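Side-chain contacts in endoglucanase A (Clostridium longisporum, PDB 6Q1I), which hydrolyses internal beta-1,4-glucosidic linkages in cellulose, lichenan and cereal beta-glucans, and also degrades xylan, through the glycoside hydrolase family 5 domain studied here: residues K65-K70 with D344-L349; T305-Q308 with P313-W316; E190-T195 with R202-P207; S15-E20 with D107-L112; G52-T57 with N334-N339. One frame throughout, in Å; residues are numbered along the deposited sequence. Where two conformers were deposited one is given.

Contact 1 (K65-K70 with D344-L349); sequences KNAGFK and DIKDAL
The end of one helix and the turn after it lie beside a second helix, with the CA atoms of A67 and K346 8.0 Å apart and those of F69 and L349 8.7 Å apart. F69 bridges the gap with its phenyl ring. CG stands anti to the carbonyl carbon (chi1 -65°), which aims the ring at the opposing helix, and the CD1 methyl of L349 meets it at the edge, close to the ring plane, 4.0 Å from CZ. K346 CG lies obliquely to the same ring, 4.4 Å from CE1. This is a join in the outer layer of a (beta/alpha)8 barrel, between helix 58-67, which follows the first strand, and helix 343-356, which follows the last. The first helix stops in a Schellman motif at G68, which has positive phi; F69 follows, buried, its ring also meeting that of W25. Nearer the surface, the CB of A67 rests 4.3 Å from K346 CD. Bends at chi2 and chi3 turn the lysine toward D347, whose OD1 NZ reaches at 2.7 Å in a salt bridge on the syn side of the carboxylate, somewhat out of its plane; the ammonium also makes a cation-pi contact with W340.

Contact 2 (T305-Q308 with P313-W316); sequences TAAQ and PCVW
Segment 305-308, near the end of helix 293-309, and segment 313-316 approach most closely at the short connection between them, where the CA atoms of Q308 and P313 are 6.2 Å apart; beyond it the two backbones diverge. They are the second and third elements of a beta-alpha-beta crossover, in which strand 280-285 leads through helix 293-309 into strand 314-318, the last of the barrel. One side-chain pair and one side-chain-to-backbone contact join helix and strand. A307 directs its methyl at the strand, and CB lies 4.1 Å from SG of C314 in the conformer described. That sulfur sits between the backbone N and the carbonyl carbon of its own residue (chi1 48°), a crowded position that brings it to the helix side, where Y303 and V304 also flank it. Strand pairing with G24 places C314 at the seam where the last strand meets the first. Q308 reaches across to P313. A bend at chi2 (-71°) turns its amide toward that residue, just before the strand, while Y353 and V356 of helix 343-356 pack against the glutamine. Its NE2 makes a weak hydrogen bond to I312 O and stands 3.5 Å from the CA of P313.

Contact 3 (E190-T195 with R202-P207); sequences ESIRKT and RAVMMP
R193, near the end of helix 175-194, reaches across to R202, just before strand 204-208, and V204, its first residue. Helix and strand complete a beta-alpha-beta crossover that begins with strand 153-156, within the (beta/alpha)8 barrel. From CB the chain turns about CB-CG (chi2 -64°), then runs straight through CD to NE (chi3 -177°), which carries the guanidinium off the helix and toward the strand. NE turns to a salt bridge with D226. CZ comes 3.3 Å from the carbonyl oxygen of R202, because both terminal nitrogens converge on that one atom: NH1 at 2.8 Å, on a lone pair, and NH2 at 3.0 Å, tilted from the carbonyl plane. The oxygen lies almost in the guanidinium plane, so the end-on grip fixes the rotation of the group; NH1 has N199 O as further acceptor. Against this polar end rests V204 CG2, 3.8 Å from NH1 and obliquely placed. The other methyl of V204 serves the apolar half of the contact, where I192 extends from the helix to meet it tip to tip. The guanidinium of R202 leads elsewhere, to N199 OD1 and to main-chain oxygens including L153 O. CD1 of I192 ends 4.1 Å from V204 CG1.

Contact 4 (S15-E20 with D107-L112); sequences SEIVQE and DLYVIL
Y109 and E20 are brought together by similar first torsions: in each, CG stands anti to the carbonyl carbon, at chi1 -65° in the tyrosine. This sends the ring of Y109 out from the strand to the helix, where I17 and E20 meet it from the same side of its plane, I17 along the CD2-CE2 side and E20 at the phenol end. A second bend at chi2 (-59°) curls the glutamate away, so that its aliphatic root, and not its carboxylate, lies against the ring. CB of E20 is 3.3 Å from Y109 OH and 3.9 Å from CZ, a close fit. The main chain adds to it: the carbonyl oxygen of E20 comes obliquely to the ring, 3.7 Å from CE1. The CG2 methyl of I17 makes the apolar contact, 4.0 Å from CE2 and likewise oblique to the ring. The buried hydroxyl finds its polar partner outside both segments, in a hydrogen bond with NH1 of R12, while the ring of H152 stacks on that of Y109. The carboxylate of E20 has a long and weak ion pair with K70. I17 extends past the tyrosine to I154 of the neighbouring strand, and V18 touches P313, at the head of the last one. Helix 14-20 thus lies across the ends at which the parallel strands begin, an N-terminal helix closing the bottom of the (beta/alpha)8 barrel, the end remote from the catalytic positions.

Contact 5 (G52-T57 with N334-N339); sequences GNPVTT and NRSTLN
At the catalytic end of the barrel, where the loops that follow the strands gather, N53 and P54 from the loop between helix 44-48 and helix 58-67, in the long connection after the first strand, meet R335 and S336 from the loop after the last. The side chain of R335 is about 12 Å from that of Q284, the altered residue at the position assigned to the nucleophile by similarity. R335 runs out extended from CG to NE, and the carboxamide of N53 lies over one face of its guanidinium, ND2 being 3.7 Å from NH1. The two planes are inclined by 38°, so the groups overlap at a slant. Each is held by other partners: N53 OD1 by N320 ND2 and N53 ND2 by N29 O and N319 O, R335 NH1 by T30 OG1 and R335 NH2 by G28 O. A water links the loops further, donating to P54 O at 2.7 Å and to T56 OG1 at 2.9 Å while accepting from R335 NH1 at 2.9 Å. The backbone of 334-339 is shaped by an Asx turn, in which N334 OD1 accepts from S336 N at 3.0 Å, in the carbonyl plane; T337 N approaches the same oxygen from above that plane. An ST turn follows, with T337 OG1 accepting from N339 N. Near the surface, P54 and R335 cross at about a right angle: CG of the proline ring touches the CB of R335 at 3.9 Å and the hydroxyl oxygen of S336, OG, at 4.2 Å.

Overall arrangement
From the N terminus, the helix of contact 4 comes first, and its loop closes at 107-112, at the bottom of the barrel. In between start contact 5, at 52-57, and contact 1, at 65-70; each therefore crosses contact 4, and the two cross one another, because 334-339 precedes 344-349. Contacts 3 and 2 are short local closures of helix onto following strand, in series, and both fall within the long spans of contacts 1 and 5. Those spans join the beginning of the barrel to its end, through outer helices and catalytic-face loops. W316 packs on L349, K70 O probably accepts a hydrogen bond from Y109 N, and I111 touches M205, linking neighbours.

Contact 1 (K65-K70 with D344-L349)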
# COMPACT_ATOMS: atom_id res chain seq x y z
N LYS A 65 13.37 0.85 -10.48
CA LYS A 65 14.40 -0.06 -10.01
C LYS A 65 15.79 0.57 -10.10
O LYS A 65 16.59 0.49 -9.16
CB LYS A 65 14.36 -1.35 -10.83
CG LYS A 65 15.54 -2.29 -10.62
CD LYS A 65 15.62 -2.82 -9.21
CE LYS A 65 16.84 -3.71 -9.02
NZ LYS A 65 16.85 -4.38 -7.69
N ASN A 66 16.10 1.20 -11.24
CA ASN A 66 17.43 1.75 -11.42
C ASN A 66 17.69 2.96 -10.54
O ASN A 66 18.85 3.31 -10.31
CB ASN A 66 17.64 2.08 -12.90
CG ASN A 66 17.76 0.84 -13.75
OD1 ASN A 66 18.18 -0.22 -13.28
ND2 ASN A 66 17.38 0.95 -15.01
N ALA A 67 16.65 3.61 -10.02
CA ALA A 67 16.86 4.71 -9.08
C ALA A 67 17.27 4.21 -7.71
O ALA A 67 17.83 4.99 -6.93
CB ALA A 67 15.59 5.54 -8.97
N GLY A 68 17.00 2.95 -7.38
CA GLY A 68 17.39 2.38 -6.10
C GLY A 68 16.25 1.95 -5.21
O GLY A 68 16.51 1.49 -4.09
N PHE A 69 15.00 2.10 -5.62
CA PHE A 69 13.89 1.52 -4.87
C PHE A 69 13.99 -0.00 -4.94
O PHE A 69 14.34 -0.56 -5.98
CB PHE A 69 12.56 1.97 -5.48
CG PHE A 69 12.31 3.46 -5.36
CD1 PHE A 69 12.64 4.32 -6.40
CD2 PHE A 69 11.73 4.00 -4.23
CE1 PHE A 69 12.41 5.67 -6.30
CE2 PHE A 69 11.50 5.35 -4.13
CZ PHE A 69 11.84 6.19 -5.16
N LYS A 70 13.64 -0.68 -3.84
CA LYS A 70 13.73 -2.13 -3.79
C LYS A 70 12.38 -2.82 -3.81
O LYS A 70 12.33 -4.05 -3.98
CB LYS A 70 14.54 -2.58 -2.56
CG LYS A 70 16.05 -2.37 -2.74
CD LYS A 70 16.84 -2.93 -1.57
CE LYS A 70 16.88 -4.45 -1.58
NZ LYS A 70 17.66 -4.99 -0.42
N ASP A 344 15.02 16.12 -6.66
CA ASP A 344 15.58 16.30 -5.33
C ASP A 344 14.87 15.43 -4.30
O ASP A 344 15.50 14.99 -3.32
CB ASP A 344 15.49 17.77 -4.88
CG ASP A 344 16.46 18.70 -5.62
OD1 ASP A 344 17.43 18.22 -6.23
OD2 ASP A 344 16.23 19.92 -5.56
N ILE A 345 13.57 15.19 -4.47
CA ILE A 345 12.85 14.34 -3.53
C ILE A 345 13.21 12.87 -3.75
O ILE A 345 13.47 12.13 -2.80
CB ILE A 345 11.33 14.58 -3.60
CG1 ILE A 345 11.01 16.04 -3.26
CG2 ILE A 345 10.59 13.62 -2.65
CD1 ILE A 345 9.56 16.43 -3.49
N LYS A 346 13.24 12.44 -5.01
CA LYS A 346 13.72 11.09 -5.31
C LYS A 346 15.12 10.87 -4.73
O LYS A 346 15.39 9.85 -4.10
CB LYS A 346 13.70 10.86 -6.83
CG LYS A 346 14.29 9.54 -7.30
CD LYS A 346 15.80 9.62 -7.60
CE LYS A 346 16.10 10.52 -8.78
NZ LYS A 346 17.54 10.51 -9.15
N ASP A 347 16.02 11.83 -4.94
CA ASP A 347 17.38 11.69 -4.44
C ASP A 347 17.39 11.57 -2.92
O ASP A 347 18.18 10.80 -2.37
CB ASP A 347 18.24 12.88 -4.88
CG ASP A 347 18.64 12.83 -6.34
OD1 ASP A 347 18.50 11.75 -6.97
OD2 ASP A 347 19.10 13.87 -6.85
N ALA A 348 16.52 12.33 -2.24
CA ALA A 348 16.46 12.29 -0.78
C ALA A 348 15.96 10.93 -0.28
O ALA A 348 16.46 10.42 0.74
CB ALA A 348 15.57 13.41 -0.28
N LEU A 349 14.98 10.35 -0.96
CA LEU A 349 14.48 9.03 -0.57
C LEU A 349 15.58 7.98 -0.64
O LEU A 349 15.75 7.17 0.27
CB LEU A 349 13.32 8.64 -1.49
CG LEU A 349 12.01 9.41 -1.32
CD1 LEU A 349 11.07 9.10 -2.48
CD2 LEU A 349 11.34 9.09 0.00

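Contact 2 (T305-Q308 with P313-W316)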
# COMPACT_ATOMS: atom_id res chain seq x y z
N THR A 305 15.37 7.32 6.51
CA THR A 305 16.45 6.96 7.42
C THR A 305 15.90 6.43 8.74
O THR A 305 16.31 5.38 9.23
CB THR A 305 17.37 8.15 7.68
OG1 THR A 305 17.94 8.63 6.46
CG2 THR A 305 18.52 7.76 8.61
N ALA A 306 14.94 7.15 9.31
CA ALA A 306 14.39 6.77 10.61
C ALA A 306 13.64 5.45 10.52
O ALA A 306 13.74 4.61 11.42
CB ALA A 306 13.46 7.88 11.11
N ALA A 307 12.89 5.25 9.45
CA ALA A 307 12.17 3.99 9.30
C ALA A 307 13.13 2.84 9.08
O ALA A 307 12.99 1.77 9.70
CB ALA A 307 11.19 4.11 8.14
N GLN A 308 14.11 3.02 8.19
CA GLN A 308 15.04 1.93 7.89
C GLN A 308 15.93 1.59 9.09
O GLN A 308 16.26 0.41 9.28
CB GLN A 308 15.82 2.27 6.63
CG GLN A 308 14.99 2.10 5.37
CD GLN A 308 14.74 0.64 5.09
OE1 GLN A 308 15.61 -0.05 4.58
NE2 GLN A 308 13.56 0.16 5.48
N PRO A 313 10.22 -0.96 6.27
CA PRO A 313 10.12 -0.48 4.89
C PRO A 313 9.06 0.60 4.75
O PRO A 313 8.03 0.57 5.43
CB PRO A 313 9.72 -1.74 4.11
CG PRO A 313 10.05 -2.89 5.00
CD PRO A 313 9.90 -2.39 6.40
N CYS A 314 9.29 1.54 3.83
CA CYS A 314 8.33 2.60 3.57
C CYS A 314 8.22 2.81 2.07
O CYS A 314 9.22 2.82 1.35
CB CYS A 314 8.68 3.88 4.33
SG CYS A 314 10.39 4.39 4.16
N VAL A 315 6.98 2.95 1.61
CA VAL A 315 6.64 2.90 0.19
C VAL A 315 5.95 4.21 -0.19
O VAL A 315 4.83 4.50 0.26
CB VAL A 315 5.75 1.68 -0.10
CG1 VAL A 315 5.60 1.48 -1.59
CG2 VAL A 315 6.32 0.40 0.54
N TRP A 316 6.61 5.01 -1.04
CA TRP A 316 6.07 6.30 -1.45
C TRP A 316 4.85 6.10 -2.35
O TRP A 316 4.86 5.26 -3.25
CB TRP A 316 7.15 7.08 -2.21
CG TRP A 316 6.71 8.47 -2.61
CD1 TRP A 316 5.94 8.81 -3.68
CD2 TRP A 316 7.02 9.70 -1.93
NE1 TRP A 316 5.74 10.17 -3.72
CE2 TRP A 316 6.39 10.74 -2.66
CE3 TRP A 316 7.77 10.03 -0.80
CZ2 TRP A 316 6.50 12.09 -2.29
CZ3 TRP A 316 7.88 11.36 -0.44
CH2 TRP A 316 7.24 12.37 -1.18

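Contact 3 (E190-T195 with R202-P207)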
# COMPACT_ATOMS: atom_id res chain seq x y z
N GLU A 190 -6.97 -16.92 5.38
CA GLU A 190 -7.33 -18.33 5.33
C GLU A 190 -7.48 -18.80 3.89
O GLU A 190 -7.02 -19.88 3.53
CB GLU A 190 -8.62 -18.57 6.12
CG GLU A 190 -8.91 -20.03 6.45
CD GLU A 190 -9.59 -20.82 5.35
OE1 GLU A 190 -10.21 -20.23 4.43
OE2 GLU A 190 -9.52 -22.07 5.42
N SER A 191 -8.11 -17.97 3.06
CA SER A 191 -8.27 -18.32 1.65
C SER A 191 -6.94 -18.40 0.92
O SER A 191 -6.74 -19.29 0.08
CB SER A 191 -9.22 -17.32 0.98
OG SER A 191 -10.52 -17.42 1.53
N ILE A 192 -6.01 -17.48 1.22
CA ILE A 192 -4.68 -17.53 0.62
C ILE A 192 -4.00 -18.84 0.99
O ILE A 192 -3.51 -19.59 0.13
CB ILE A 192 -3.85 -16.31 1.07
CG1 ILE A 192 -4.40 -15.00 0.48
CG2 ILE A 192 -2.39 -16.50 0.71
CD1 ILE A 192 -3.91 -13.75 1.18
N ARG A 193 -3.97 -19.15 2.29
CA ARG A 193 -3.25 -20.33 2.77
C ARG A 193 -3.86 -21.62 2.22
O ARG A 193 -3.13 -22.58 1.95
CB ARG A 193 -3.26 -20.37 4.30
CG ARG A 193 -2.55 -19.21 4.98
CD ARG A 193 -1.06 -19.21 4.67
NE ARG A 193 -0.34 -18.14 5.36
CZ ARG A 193 0.51 -17.29 4.79
NH1 ARG A 193 0.77 -17.33 3.49
NH2 ARG A 193 1.10 -16.37 5.52
N LYS A 194 -5.18 -21.67 2.07
CA LYS A 194 -5.86 -22.87 1.61
C LYS A 194 -5.45 -23.27 0.20
O LYS A 194 -5.56 -24.45 -0.16
CB LYS A 194 -7.37 -22.63 1.67
CG LYS A 194 -8.24 -23.84 1.41
CD LYS A 194 -9.70 -23.43 1.49
CE LYS A 194 -10.63 -24.62 1.43
NZ LYS A 194 -12.04 -24.18 1.58
N THR A 195 -4.96 -22.33 -0.62
CA THR A 195 -4.54 -22.68 -1.98
C THR A 195 -3.23 -23.46 -2.01
O THR A 195 -2.90 -24.03 -3.06
CB THR A 195 -4.44 -21.44 -2.88
OG1 THR A 195 -3.40 -20.57 -2.44
CG2 THR A 195 -5.77 -20.70 -2.92
N ARG A 202 3.86 -17.70 1.98
CA ARG A 202 4.05 -16.36 1.46
C ARG A 202 3.74 -15.31 2.52
O ARG A 202 2.75 -15.42 3.25
CB ARG A 202 3.12 -16.14 0.27
CG ARG A 202 3.36 -14.83 -0.49
CD ARG A 202 2.44 -14.63 -1.70
NE ARG A 202 2.45 -15.80 -2.56
CZ ARG A 202 3.46 -16.14 -3.36
NH1 ARG A 202 4.55 -15.37 -3.44
NH2 ARG A 202 3.39 -17.25 -4.06
N ALA A 203 4.57 -14.28 2.58
CA ALA A 203 4.29 -13.17 3.48
C ALA A 203 2.98 -12.50 3.09
O ALA A 203 2.73 -12.24 1.90
CB ALA A 203 5.43 -12.16 3.43
N VAL A 204 2.16 -12.19 4.09
CA VAL A 204 0.88 -11.53 3.88
C VAL A 204 0.78 -10.32 4.79
O VAL A 204 0.79 -10.46 6.02
CB VAL A 204 -0.31 -12.49 4.11
CG1 VAL A 204 -1.63 -11.74 3.94
CG2 VAL A 204 -0.24 -13.68 3.16
N MET A 205 0.69 -9.14 4.19
CA MET A 205 0.39 -7.90 4.88
C MET A 205 -1.11 -7.76 5.09
O MET A 205 -1.92 -8.18 4.25
CB MET A 205 0.86 -6.71 4.03
CG MET A 205 2.36 -6.54 4.00
SD MET A 205 2.99 -5.35 2.80
CE MET A 205 2.09 -3.89 3.27
N MET A 206 -1.49 -7.16 6.22
CA MET A 206 -2.89 -6.87 6.48
C MET A 206 -2.98 -5.60 7.32
O MET A 206 -2.13 -5.40 8.21
CB MET A 206 -3.61 -8.01 7.20
CG MET A 206 -2.93 -8.51 8.45
SD MET A 206 -3.67 -10.02 9.09
CE MET A 206 -3.61 -11.06 7.68
N PRO A 207 -3.95 -4.73 7.05
CA PRO A 207 -3.97 -3.42 7.69
C PRO A 207 -4.77 -3.36 8.98
O PRO A 207 -5.65 -4.18 9.25
CB PRO A 207 -4.66 -2.54 6.64
CG PRO A 207 -5.63 -3.49 5.99
CD PRO A 207 -4.91 -4.81 5.93

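Contact 4 (S15-E20 with D107-L112)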
# COMPACT_ATOMS: atom_id res chain seq x y z
N SER A 15 9.47 -11.88 8.60
CA SER A 15 10.42 -11.01 9.28
C SER A 15 11.69 -10.85 8.46
O SER A 15 12.26 -9.75 8.40
CB SER A 15 10.73 -11.56 10.67
OG SER A 15 9.57 -11.52 11.49
N GLU A 16 12.15 -11.91 7.81
CA GLU A 16 13.34 -11.82 6.97
C GLU A 16 13.09 -10.92 5.77
O GLU A 16 13.94 -10.09 5.40
CB GLU A 16 13.74 -13.21 6.48
CG GLU A 16 14.23 -14.19 7.55
CD GLU A 16 14.43 -15.61 7.01
OE1 GLU A 16 15.58 -15.95 6.64
OE2 GLU A 16 13.46 -16.39 6.92
N ILE A 17 11.94 -11.08 5.12
CA ILE A 17 11.64 -10.32 3.92
C ILE A 17 11.60 -8.82 4.22
O ILE A 17 12.15 -8.00 3.48
CB ILE A 17 10.33 -10.83 3.29
CG1 ILE A 17 10.54 -12.24 2.72
CG2 ILE A 17 9.81 -9.86 2.22
CD1 ILE A 17 9.26 -13.01 2.43
N VAL A 18 10.95 -8.45 5.33
CA VAL A 18 10.81 -7.03 5.64
C VAL A 18 12.18 -6.37 5.82
O VAL A 18 12.35 -5.18 5.51
CB VAL A 18 9.89 -6.87 6.87
CG1 VAL A 18 9.91 -5.48 7.42
CG2 VAL A 18 8.46 -7.24 6.52
N GLN A 19 13.18 -7.13 6.29
CA GLN A 19 14.51 -6.56 6.48
C GLN A 19 15.12 -6.06 5.18
O GLN A 19 15.98 -5.17 5.21
CB GLN A 19 15.44 -7.60 7.11
CG GLN A 19 15.10 -7.93 8.55
CD GLN A 19 16.11 -8.86 9.19
OE1 GLN A 19 16.09 -10.07 8.97
NE2 GLN A 19 17.00 -8.29 9.98
N GLU A 20 14.67 -6.58 4.03
CA GLU A 20 15.29 -6.32 2.75
C GLU A 20 14.50 -5.39 1.84
O GLU A 20 15.00 -5.03 0.77
CB GLU A 20 15.50 -7.65 1.99
CG GLU A 20 16.34 -8.66 2.73
CD GLU A 20 17.71 -8.14 3.04
OE1 GLU A 20 18.24 -7.35 2.22
OE2 GLU A 20 18.26 -8.50 4.10
N ASP A 107 13.81 -7.79 -10.25
CA ASP A 107 14.37 -8.15 -8.94
C ASP A 107 13.81 -7.29 -7.81
O ASP A 107 14.47 -7.10 -6.79
CB ASP A 107 15.91 -8.12 -8.95
CG ASP A 107 16.50 -8.94 -7.83
OD1 ASP A 107 15.86 -9.92 -7.41
OD2 ASP A 107 17.62 -8.60 -7.37
N LEU A 108 12.59 -6.80 -7.96
CA LEU A 108 11.92 -6.03 -6.93
C LEU A 108 11.06 -6.93 -6.05
O LEU A 108 10.55 -7.96 -6.51
CB LEU A 108 11.02 -4.97 -7.58
CG LEU A 108 11.75 -3.90 -8.38
CD1 LEU A 108 10.80 -3.18 -9.30
CD2 LEU A 108 12.43 -2.90 -7.44
N TYR A 109 10.91 -6.54 -4.79
CA TYR A 109 9.78 -7.03 -4.00
C TYR A 109 8.52 -6.36 -4.53
O TYR A 109 8.54 -5.19 -4.94
CB TYR A 109 9.95 -6.71 -2.50
CG TYR A 109 11.13 -7.44 -1.92
CD1 TYR A 109 12.39 -6.86 -1.92
CD2 TYR A 109 11.00 -8.73 -1.45
CE1 TYR A 109 13.50 -7.56 -1.46
CE2 TYR A 109 12.09 -9.43 -0.98
CZ TYR A 109 13.34 -8.84 -0.99
OH TYR A 109 14.43 -9.55 -0.52
N VAL A 110 7.42 -7.11 -4.57
CA VAL A 110 6.15 -6.62 -5.08
C VAL A 110 5.09 -6.87 -4.03
O VAL A 110 4.96 -7.99 -3.53
CB VAL A 110 5.77 -7.33 -6.40
CG1 VAL A 110 4.38 -6.93 -6.82
CG2 VAL A 110 6.80 -6.99 -7.46
N ILE A 111 4.33 -5.83 -3.70
CA ILE A 111 3.15 -5.95 -2.84
C ILE A 111 1.93 -5.85 -3.74
O ILE A 111 1.71 -4.81 -4.38
CB ILE A 111 3.11 -4.84 -1.78
CG1 ILE A 111 4.33 -4.87 -0.86
CG2 ILE A 111 1.81 -4.95 -0.99
CD1 ILE A 111 4.53 -3.57 -0.08
N LEU A 112 1.14 -6.91 -3.80
CA LEU A 112 -0.11 -6.95 -4.56
C LEU A 112 -1.26 -6.99 -3.56
O LEU A 112 -1.33 -7.92 -2.74
CB LEU A 112 -0.13 -8.19 -5.46
CG LEU A 112 -1.37 -8.32 -6.34
CD1 LEU A 112 -1.42 -7.19 -7.40
CD2 LEU A 112 -1.42 -9.69 -7.02

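Contact 5 (G52-T57 with N334-N339)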
# COMPACT_ATOMS: atom_id res chain seq x y z
N GLY A 52 -6.46 8.96 -15.81
CA GLY A 52 -5.59 9.87 -16.52
C GLY A 52 -4.14 9.45 -16.62
O GLY A 52 -3.33 10.20 -17.18
N ASN A 53 -3.79 8.30 -16.10
CA ASN A 53 -2.40 7.88 -16.25
C ASN A 53 -2.22 7.06 -17.53
O ASN A 53 -3.16 6.41 -18.00
CB ASN A 53 -1.96 7.09 -15.02
CG ASN A 53 -1.63 8.02 -13.87
OD1 ASN A 53 -1.20 9.15 -14.10
ND2 ASN A 53 -1.87 7.58 -12.65
N PRO A 54 -1.03 7.11 -18.12
CA PRO A 54 -0.77 6.34 -19.34
C PRO A 54 -0.60 4.86 -19.02
O PRO A 54 -0.33 4.47 -17.89
CB PRO A 54 0.53 6.95 -19.87
CG PRO A 54 1.25 7.38 -18.62
CD PRO A 54 0.17 7.86 -17.68
N VAL A 55 -0.76 4.03 -20.05
CA VAL A 55 -0.61 2.59 -19.84
C VAL A 55 0.81 2.28 -19.35
O VAL A 55 1.80 2.82 -19.86
CB VAL A 55 -1.02 1.82 -21.10
CG1 VAL A 55 -0.10 2.12 -22.23
CG2 VAL A 55 -1.07 0.32 -20.83
N THR A 56 0.90 1.42 -18.35
CA THR A 56 2.19 1.14 -17.71
C THR A 56 3.09 0.34 -18.64
O THR A 56 2.65 -0.60 -19.30
CB THR A 56 1.96 0.34 -16.42
OG1 THR A 56 0.98 0.99 -15.60
CG2 THR A 56 3.23 0.21 -15.62
N THR A 57 4.37 0.71 -18.68
CA THR A 57 5.36 -0.00 -19.48
C THR A 57 6.48 -0.52 -18.57
O THR A 57 6.70 -0.03 -17.46
CB THR A 57 5.99 0.89 -20.54
OG1 THR A 57 6.72 1.91 -19.86
CG2 THR A 57 4.93 1.49 -21.46
N ASN A 334 7.55 11.35 -13.73
CA ASN A 334 6.69 11.71 -14.86
C ASN A 334 6.65 10.51 -15.81
O ASN A 334 7.65 10.21 -16.47
CB ASN A 334 7.23 12.95 -15.55
CG ASN A 334 6.35 13.42 -16.68
OD1 ASN A 334 5.75 12.62 -17.39
ND2 ASN A 334 6.29 14.73 -16.86
N ARG A 335 5.52 9.81 -15.84
CA ARG A 335 5.46 8.56 -16.59
C ARG A 335 5.46 8.77 -18.09
O ARG A 335 5.74 7.82 -18.83
CB ARG A 335 4.24 7.76 -16.17
CG ARG A 335 4.30 7.30 -14.74
CD ARG A 335 3.17 6.39 -14.39
NE ARG A 335 2.91 6.40 -12.95
CZ ARG A 335 1.83 5.84 -12.41
NH1 ARG A 335 0.97 5.22 -13.19
NH2 ARG A 335 1.61 5.91 -11.11
N SER A 336 5.16 9.98 -18.57
CA SER A 336 5.17 10.22 -20.00
C SER A 336 6.57 10.54 -20.52
O SER A 336 6.89 10.19 -21.66
CB SER A 336 4.20 11.35 -20.35
OG SER A 336 2.86 10.94 -20.13
N THR A 337 7.42 11.19 -19.72
CA THR A 337 8.76 11.54 -20.15
C THR A 337 9.85 10.67 -19.54
O THR A 337 10.97 10.66 -20.05
CB THR A 337 9.09 12.99 -19.77
OG1 THR A 337 9.09 13.12 -18.35
CG2 THR A 337 8.07 13.96 -20.37
N LEU A 338 9.54 9.96 -18.45
CA LEU A 338 10.51 9.21 -17.67
C LEU A 338 11.56 10.10 -17.01
O LEU A 338 12.62 9.62 -16.61
CB LEU A 338 11.15 8.06 -18.46
CG LEU A 338 10.14 7.04 -18.99
CD1 LEU A 338 10.85 5.87 -19.66
CD2 LEU A 338 9.22 6.54 -17.89
N ASN A 339 11.30 11.40 -16.93
CA ASN A 339 12.03 12.31 -16.06
C ASN A 339 11.28 12.43 -14.73
O ASN A 339 10.11 12.08 -14.62
CB ASN A 339 12.15 13.69 -16.70
CG ASN A 339 12.99 13.70 -17.96
OD1 ASN A 339 13.96 12.95 -18.09
ND2 ASN A 339 12.62 14.55 -18.91
O HOH W 1 1.26 3.87 -15.74